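Local structure of ABC-type branched-chain amino acid transport systems periplasmic component-like protein (Thermomonospora curvata, 4N03) at residues Gln58-Tyr61 / Glu62-Gln66; Leu49-Ser52 / Ile53-Gln57; Ser91-Thr94 / Glu95-Asn99. The protein probably serves as the substrate-binding component of an ABC transporter, binding a fatty acid such as the palmitic acid held in the crystal. One frame throughout, in Å; residues are numbered along the deposited sequence.

Contact 1. Residues Gln58-Tyr61 / Glu62-Gln66; sequences QLYY and EEVNQ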
loop_
_atom_site.group_PDB
_atom_site.type_symbol
_atom_site.label_atom_id
_atom_site.label_comp_id
_atom_site.label_asym_id
_atom_site.label_seq_id
_atom_site.Cartn_x
_atom_site.Cartn_y
_atom_site.Cartn_z
ATOM N N GLN A 58 -8.426 -9.426 9.659
ATOM C CA GLN A 58 -9.320 -10.305 10.424
ATOM C C GLN A 58 -8.503 -11.062 11.536
ATOM O O GLN A 58 -9.012 -11.252 12.659
ATOM C CB GLN A 58 -10.180 -11.243 9.510
ATOM C CG GLN A 58 -11.131 -10.629 8.430
ATOM C CD GLN A 58 -12.473 -9.965 8.880
ATOM O OE1 GLN A 58 -12.966 -10.168 9.983
ATOM N NE2 GLN A 58 -13.072 -9.163 7.986
ATOM N N LEU A 59 -7.286 -11.459 11.252
ATOM C CA LEU A 59 -6.441 -12.081 12.249
ATOM C C LEU A 59 -6.218 -11.162 13.436
ATOM O O LEU A 59 -6.398 -11.577 14.609
ATOM C CB LEU A 59 -5.094 -12.451 11.625
ATOM C CG LEU A 59 -4.087 -13.073 12.605
ATOM C CD1 LEU A 59 -4.489 -14.382 13.216
ATOM C CD2 LEU A 59 -2.735 -13.198 11.920
ATOM N N TYR A 60 -5.858 -9.918 13.158
ATOM C CA TYR A 60 -5.646 -8.945 14.219
ATOM C C TYR A 60 -6.944 -8.771 15.064
ATOM O O TYR A 60 -6.912 -8.788 16.293
ATOM C CB TYR A 60 -5.198 -7.582 13.613
ATOM C CG TYR A 60 -4.515 -6.683 14.621
ATOM C CD1 TYR A 60 -5.247 -5.969 15.579
ATOM C CD2 TYR A 60 -3.140 -6.550 14.643
ATOM C CE1 TYR A 60 -4.588 -5.182 16.529
ATOM C CE2 TYR A 60 -2.487 -5.801 15.577
ATOM C CZ TYR A 60 -3.219 -5.087 16.510
ATOM O OH TYR A 60 -2.549 -4.355 17.446
ATOM N N TYR A 61 -8.075 -8.560 14.397
ATOM C CA TYR A 61 -9.317 -8.293 15.112
ATOM C C TYR A 61 -9.720 -9.527 15.928
ATOM O O TYR A 61 -10.226 -9.367 17.030
ATOM C CB TYR A 61 -10.455 -7.878 14.183
ATOM C CG TYR A 61 -10.147 -6.645 13.356
ATOM C CD1 TYR A 61 -9.442 -5.575 13.891
ATOM C CD2 TYR A 61 -10.494 -6.575 12.034
ATOM C CE1 TYR A 61 -9.121 -4.469 13.138
ATOM C CE2 TYR A 61 -10.178 -5.438 11.266
ATOM C CZ TYR A 61 -9.472 -4.404 11.821
ATOM O OH TYR A 61 -9.083 -3.296 11.108
ATOM N N GLU A 62 -9.528 -10.729 15.401
ATOM C CA GLU A 62 -9.786 -11.947 16.190
ATOM C C GLU A 62 -8.914 -11.956 17.450
ATOM O O GLU A 62 -9.403 -12.353 18.546
ATOM C CB GLU A 62 -9.545 -13.189 15.334
ATOM C CG GLU A 62 -9.520 -14.513 16.103
ATOM C CD GLU A 62 -9.054 -15.679 15.225
ATOM O OE1 GLU A 62 -9.915 -16.263 14.528
ATOM O OE2 GLU A 62 -7.823 -16.002 15.233
ATOM N N GLU A 63 -7.628 -11.705 17.352
ATOM C CA GLU A 63 -6.744 -11.651 18.519
ATOM C C GLU A 63 -7.236 -10.632 19.552
ATOM O O GLU A 63 -7.250 -10.910 20.754
ATOM C CB GLU A 63 -5.313 -11.315 18.102
ATOM C CG GLU A 63 -4.674 -12.435 17.299
ATOM C CD GLU A 63 -3.372 -12.051 16.610
ATOM O OE1 GLU A 63 -3.026 -10.836 16.504
ATOM O OE2 GLU A 63 -2.688 -13.008 16.129
ATOM N N VAL A 64 -7.660 -9.453 19.078
ATOM C CA VAL A 64 -8.224 -8.450 19.945
ATOM C C VAL A 64 -9.507 -8.918 20.616
ATOM O O VAL A 64 -9.686 -8.740 21.859
ATOM C CB VAL A 64 -8.483 -7.123 19.165
ATOM C CG1 VAL A 64 -9.304 -6.186 20.013
ATOM C CG2 VAL A 64 -7.168 -6.471 18.775
ATOM N N ASN A 65 -10.396 -9.518 19.842
ATOM C CA ASN A 65 -11.659 -10.057 20.397
ATOM C C ASN A 65 -11.452 -11.133 21.434
ATOM O O ASN A 65 -12.131 -11.143 22.473
ATOM C CB ASN A 65 -12.588 -10.553 19.294
ATOM C CG ASN A 65 -13.124 -9.380 18.471
ATOM O OD1 ASN A 65 -13.156 -8.225 18.945
ATOM N ND2 ASN A 65 -13.594 -9.656 17.282
ATOM N N GLN A 66 -10.480 -11.994 21.171
ATOM C CA GLN A 66 -10.077 -13.035 22.153
ATOM C C GLN A 66 -9.603 -12.416 23.460
ATOM O O GLN A 66 -9.717 -13.030 24.530
ATOM C CB GLN A 66 -8.976 -13.959 21.565
ATOM C CG GLN A 66 -9.541 -14.772 20.406
ATOM C CD GLN A 66 -8.500 -15.651 19.686
ATOM O OE1 GLN A 66 -7.322 -15.298 19.556
ATOM N NE2 GLN A 66 -8.954 -16.805 19.198
#

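Contact 2. Residues Leu49-Ser52 / Ile53-Gln57; sequences LGKS and ITQAQ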
loop_
_atom_site.group_PDB
_atom_site.type_symbol
_atom_site.label_atom_id
_atom_site.label_comp_id
_atom_site.label_asym_id
_atom_site.label_seq_id
_atom_site.Cartn_x
_atom_site.Cartn_y
_atom_site.Cartn_z
ATOM N N LEU A 49 -3.537 -10.053 -3.204
ATOM C CA LEU A 49 -3.043 -9.086 -2.211
ATOM C C LEU A 49 -4.194 -8.546 -1.393
ATOM O O LEU A 49 -4.062 -8.432 -0.175
ATOM C CB LEU A 49 -2.230 -7.980 -2.854
ATOM C CG LEU A 49 -0.888 -8.504 -3.419
ATOM C CD1 LEU A 49 -0.334 -7.513 -4.410
ATOM C CD2 LEU A 49 0.150 -8.760 -2.344
ATOM N N GLY A 50 -5.337 -8.274 -1.995
ATOM C CA GLY A 50 -6.487 -7.859 -1.216
ATOM C C GLY A 50 -6.925 -8.943 -0.245
ATOM O O GLY A 50 -7.306 -8.661 0.891
ATOM N N LYS A 51 -6.883 -10.204 -0.666
ATOM C CA LYS A 51 -7.163 -11.319 0.230
ATOM C C LYS A 51 -6.229 -11.333 1.397
ATOM O O LYS A 51 -6.663 -11.488 2.552
ATOM C CB LYS A 51 -7.146 -12.632 -0.533
ATOM C CG LYS A 51 -7.571 -13.832 0.289
ATOM C CD LYS A 51 -7.537 -15.133 -0.506
ATOM C CE LYS A 51 -8.060 -16.293 0.362
ATOM N NZ LYS A 51 -8.136 -17.527 -0.413
ATOM N N SER A 52 -4.921 -11.177 1.149
ATOM C CA SER A 52 -3.963 -11.209 2.227
ATOM C C SER A 52 -4.185 -10.082 3.201
ATOM O O SER A 52 -4.089 -10.291 4.439
ATOM C CB SER A 52 -2.560 -11.132 1.687
ATOM O OG SER A 52 -2.242 -12.247 0.898
ATOM N N ILE A 53 -4.390 -8.866 2.676
ATOM C CA ILE A 53 -4.606 -7.713 3.537
ATOM C C ILE A 53 -5.832 -7.917 4.435
ATOM O O ILE A 53 -5.809 -7.669 5.627
ATOM C CB ILE A 53 -4.720 -6.424 2.707
ATOM C CG1 ILE A 53 -3.414 -6.141 1.971
ATOM C CG2 ILE A 53 -5.069 -5.264 3.593
ATOM C CD1 ILE A 53 -3.571 -5.146 0.843
ATOM N N THR A 54 -6.896 -8.349 3.792
ATOM C CA THR A 54 -8.175 -8.552 4.461
ATOM C C THR A 54 -8.073 -9.641 5.544
ATOM O O THR A 54 -8.565 -9.457 6.647
ATOM C CB THR A 54 -9.244 -8.880 3.445
ATOM O OG1 THR A 54 -9.378 -7.762 2.585
ATOM C CG2 THR A 54 -10.592 -9.149 4.071
ATOM N N GLN A 55 -7.412 -10.737 5.198
ATOM C CA GLN A 55 -7.243 -11.805 6.160
ATOM C C GLN A 55 -6.360 -11.416 7.290
ATOM O O GLN A 55 -6.588 -11.835 8.445
ATOM C CB GLN A 55 -6.713 -13.081 5.458
ATOM C CG GLN A 55 -7.794 -13.718 4.604
ATOM C CD GLN A 55 -7.457 -15.081 4.023
ATOM O OE1 GLN A 55 -8.375 -15.815 3.621
ATOM N NE2 GLN A 55 -6.204 -15.415 3.928
ATOM N N ALA A 56 -5.311 -10.627 7.041
ATOM C CA ALA A 56 -4.462 -10.177 8.108
ATOM C C ALA A 56 -5.152 -9.244 9.075
ATOM O O ALA A 56 -4.923 -9.307 10.291
ATOM C CB ALA A 56 -3.169 -9.559 7.593
ATOM N N GLN A 57 -6.031 -8.393 8.551
ATOM C CA GLN A 57 -6.874 -7.545 9.404
ATOM C C GLN A 57 -7.784 -8.443 10.266
ATOM O O GLN A 57 -7.899 -8.185 11.458
ATOM C CB GLN A 57 -7.730 -6.591 8.570
ATOM C CG GLN A 57 -6.928 -5.482 7.887
ATOM C CD GLN A 57 -7.483 -4.110 8.092
ATOM O OE1 GLN A 57 -8.612 -3.909 8.507
ATOM N NE2 GLN A 57 -6.671 -3.107 7.743
#

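Contact 3. Residues Ser91-Thr94 / Glu95-Asn99; sequences SIYT and ELNNN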
loop_
_atom_site.group_PDB
_atom_site.type_symbol
_atom_site.label_atom_id
_atom_site.label_comp_id
_atom_site.label_asym_id
_atom_site.label_seq_id
_atom_site.Cartn_x
_atom_site.Cartn_y
_atom_site.Cartn_z
ATOM N N SER A 91 -20.381 2.727 -4.846
ATOM C CA SER A 91 -21.569 1.993 -4.474
ATOM C C SER A 91 -21.377 1.291 -3.120
ATOM O O SER A 91 -22.235 1.355 -2.247
ATOM C CB SER A 91 -21.883 0.968 -5.573
ATOM O OG SER A 91 -23.081 0.280 -5.283
ATOM N N ILE A 92 -20.219 0.631 -2.941
ATOM C CA ILE A 92 -19.901 -0.030 -1.674
ATOM C C ILE A 92 -19.823 0.977 -0.546
ATOM O O ILE A 92 -20.384 0.782 0.496
ATOM C CB ILE A 92 -18.598 -0.825 -1.760
ATOM C CG1 ILE A 92 -18.877 -2.109 -2.558
ATOM C CG2 ILE A 92 -18.030 -1.138 -0.376
ATOM C CD1 ILE A 92 -17.656 -2.817 -3.100
ATOM N N TYR A 93 -19.155 2.119 -0.795
ATOM C CA TYR A 93 -19.052 3.128 0.233
ATOM C C TYR A 93 -20.451 3.523 0.702
ATOM O O TYR A 93 -20.712 3.633 1.891
ATOM C CB TYR A 93 -18.252 4.341 -0.264
ATOM C CG TYR A 93 -18.079 5.386 0.810
ATOM C CD1 TYR A 93 -19.038 6.376 0.986
ATOM C CD2 TYR A 93 -17.056 5.313 1.721
ATOM C CE1 TYR A 93 -18.927 7.291 2.025
ATOM C CE2 TYR A 93 -16.935 6.237 2.750
ATOM C CZ TYR A 93 -17.878 7.228 2.892
ATOM O OH TYR A 93 -17.761 8.104 3.933
ATOM N N THR A 94 -21.358 3.743 -0.222
ATOM C CA THR A 94 -22.683 4.231 0.175
ATOM C C THR A 94 -23.467 3.138 0.908
ATOM O O THR A 94 -24.349 3.463 1.704
ATOM C CB THR A 94 -23.462 4.738 -1.004
ATOM O OG1 THR A 94 -23.691 3.673 -1.873
ATOM C CG2 THR A 94 -22.748 5.773 -1.770
ATOM N N GLU A 95 -23.136 1.869 0.681
ATOM C CA GLU A 95 -23.750 0.752 1.417
ATOM C C GLU A 95 -23.195 0.572 2.823
ATOM O O GLU A 95 -23.822 -0.079 3.688
ATOM C CB GLU A 95 -23.475 -0.553 0.698
ATOM C CG GLU A 95 -24.101 -0.761 -0.650
ATOM C CD GLU A 95 -23.733 -2.139 -1.181
ATOM O OE1 GLU A 95 -22.705 -2.290 -1.909
ATOM O OE2 GLU A 95 -24.426 -3.110 -0.800
ATOM N N LEU A 96 -21.998 1.087 3.061
ATOM C CA LEU A 96 -21.366 0.902 4.345
ATOM C C LEU A 96 -21.454 2.136 5.202
ATOM O O LEU A 96 -21.354 2.002 6.412
ATOM C CB LEU A 96 -19.871 0.619 4.170
ATOM C CG LEU A 96 -19.483 -0.687 3.521
ATOM C CD1 LEU A 96 -17.974 -0.666 3.322
ATOM C CD2 LEU A 96 -19.908 -1.834 4.398
ATOM N N ASN A 97 -21.557 3.349 4.624
ATOM C CA ASN A 97 -21.117 4.534 5.361
ATOM C C ASN A 97 -21.961 4.878 6.564
ATOM O O ASN A 97 -21.494 5.516 7.481
ATOM C CB ASN A 97 -20.915 5.761 4.460
ATOM C CG ASN A 97 -22.205 6.289 3.854
ATOM O OD1 ASN A 97 -23.107 5.529 3.528
ATOM N ND2 ASN A 97 -22.276 7.610 3.654
ATOM N N ASN A 98 -23.219 4.470 6.561
ATOM C CA ASN A 98 -24.044 4.828 7.685
ATOM C C ASN A 98 -23.994 3.786 8.792
ATOM O O ASN A 98 -24.577 3.986 9.855
ATOM C CB ASN A 98 -25.450 5.229 7.236
ATOM C CG ASN A 98 -25.453 6.572 6.443
ATOM O OD1 ASN A 98 -24.750 7.551 6.790
ATOM N ND2 ASN A 98 -26.230 6.610 5.376
ATOM N N ASN A 99 -23.270 2.668 8.582
ATOM C CA ASN A 99 -23.328 1.474 9.467
ATOM C C ASN A 99 -22.005 0.913 9.926
ATOM O O ASN A 99 -21.981 -0.118 10.592
ATOM C CB ASN A 99 -24.194 0.325 8.896
ATOM C CG ASN A 99 -23.748 -0.163 7.531
ATOM O OD1 ASN A 99 -22.872 -1.022 7.405
ATOM N ND2 ASN A 99 -24.400 0.352 6.493
HETATM O O HOH W 1 -22.490 -2.159 -4.714
HETATM O O HOH W 2 -24.797 3.110 4.490
#

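Contact 1. Residues Gln58-Tyr61 / Glu62-Gln66
Tyr-60 and Val-64 meet one turn apart on helix 47-66, the crossover helix of a beta-alpha-beta unit between strands 33-40 and 74-81. Val-64 CG2 comes within 3.7 Å of Tyr-60 CE1, approaching the ring obliquely. With its CG anti to the backbone N (chi1 -160°), the Tyr-60 ring leans forward along the helix to this methyl, while the ring of Tyr-315 from helix 309-330 meets it edge-to-face. The tightly packed part lies beside this local touch. Tyr-61 is buried between Ile-75 and Ala-77 of strand 74-81 and Ala-318 and Val-321 of helix 309-330, its OH hydrogen-bonded to Gln-57 OE1, one turn back. Leu-59 is buried too, against Tyr-298 of helix 289-301. The backbone beneath is regular, as in the bond from Val-64 N to Tyr-60 O (3.0 Å).

Glu-62 marks the loose, outward side: its chain runs out extended, and its OE1 makes a long, weak ion pair with Lys-301. Glu-63 instead lies obliquely across Leu-59. Its OE1 is hydrogen-bonded to Tyr-315 OH, while Glu-63 OE2 lies 3.7 Å from Leu-59 CD1.

Contact 2. Residues Leu49-Ser52 / Ile53-Gln57
Lys-51 and Gln-55 lie side by side and point the same way, one helical turn apart. Their closest side-chain approach, 3.3 Å, is between Lys-51 CE and Gln-55 OE1, so it is the methylene next to the ammonium group that meets the amide oxygen. The lysine stands straight out from the helix, CG anti to the backbone N (chi1 -174°), and Gln-55 slants back a turn to lie beside it. A second close pairing joins Thr-54 to Gly-50: the carbonyl O of Gly-50 accepts from Thr-54 N at 2.9 Å and from Thr-54 OG1 at 2.8 Å. The two donors arrive from opposite faces of the carbonyl plane, so two bonds hold Gly-50 O, and the buried threonine hydroxyl donates within its own helix. On the next carbonyl back, the CG1 branch of Ile-53 rests 3.2 Å from Leu-49 O, beside the bond that Ile-53 N makes to the same oxygen.

Outside this first shell, Asp-305 steadies the polar pair, taking a salt bridge from Lys-51 NZ and a hydrogen bond from Gln-55 NE2, which also bonds to Tyr-298 OH. Replacing Gln-55 with a leucine would probably leave Tyr-298 OH and one Asp-305 oxygen without their amide partner. Ser-52 OG is held by Asp-308 and by Pro-48 O, while Thr-54 packs on Ile-38, Thr-40 and His-105 of the sheet. Leu-49 reaches the bound palmitic acid, its side chain about 4 Å from the ligand. This is the early part of the crossover helix of a beta-alpha-beta unit in a periplasmic binding protein fold, the helix lying against the parallel sheet with its first turns beside the ligand.

Contact 3. Residues Ser91-Thr94 / Glu95-Asn99
Tyr-93 and Asn-97 pack against each other where helix 86-96 runs out, on its flank toward helix 109-122, in the domain built on the four-stranded parallel sheet of this periplasmic binding protein. The contact is CH-pi: Asn-97 CB sits over one face of the tyrosine ring, 4.0 Å from the centroid of Tyr-93 and 30° off its normal. The side chains cross at about a right angle, with ring and amide planes 47° apart. Both polar ends converge on one carboxylate of helix 109-122, since Tyr-93 OH and Asn-97 ND2 are each hydrogen-bonded to Asp-122 OD2, which fixes the ring and the amide together.

Apolar packing occupies the sheet side. Ile-92 CG2 touches Leu-96 CD1 at 3.7 Å, the two chains side by side, and they continue onto Arg-80 and Val-78 of strand 74-81 respectively.

The backbone bonds show the helix giving way. Leu-96 N bonds to Tyr-93 O, only three residues back, from above the carbonyl plane, while its bond to Ile-92 O and that of Asn-97 N to Tyr-93 O are weak.

Side chains and waters add bonds to the backbone. OG1 of Thr-94 sits between the backbone N and the carbonyl carbon (chi1 64°), from where it reaches back to Ser-91 O at 2.8 Å, on the same face as Glu-95 N. One water links Ser-91 OG to Glu-95 OE1, to which it donates; another donates to Thr-94 O and accepts from Asn-98 N. Farther on, Asn-99 turns back on the last turn, its ND2 donating to Glu-95 O at 2.9 Å with the oxygen in its amide plane.

How the contacts relate
Contacts 1 and 2 follow each other on helix 47-66, their centres 14 Å apart, whereas contact 3 belongs to helix 86-96 and touches neither. Contact 2 is the buried one, nearest the middle of the chain and beside the ligand; contacts 1 and 3 lie farther out, each partly buried. All three have partners on strands 33-40, 74-81 or 103-107 of the same parallel sheet, but contacts 1 and 2 also pack against helix 309-330, and contact 3 against helix 109-122. Their chemistry differs: aromatic-aliphatic and carboxylate contacts in contact 1, a salt-bridged lysine beside a glutamine and a doubly held carbonyl in contact 2, weakened backbone bonds with bridging waters in contact 3.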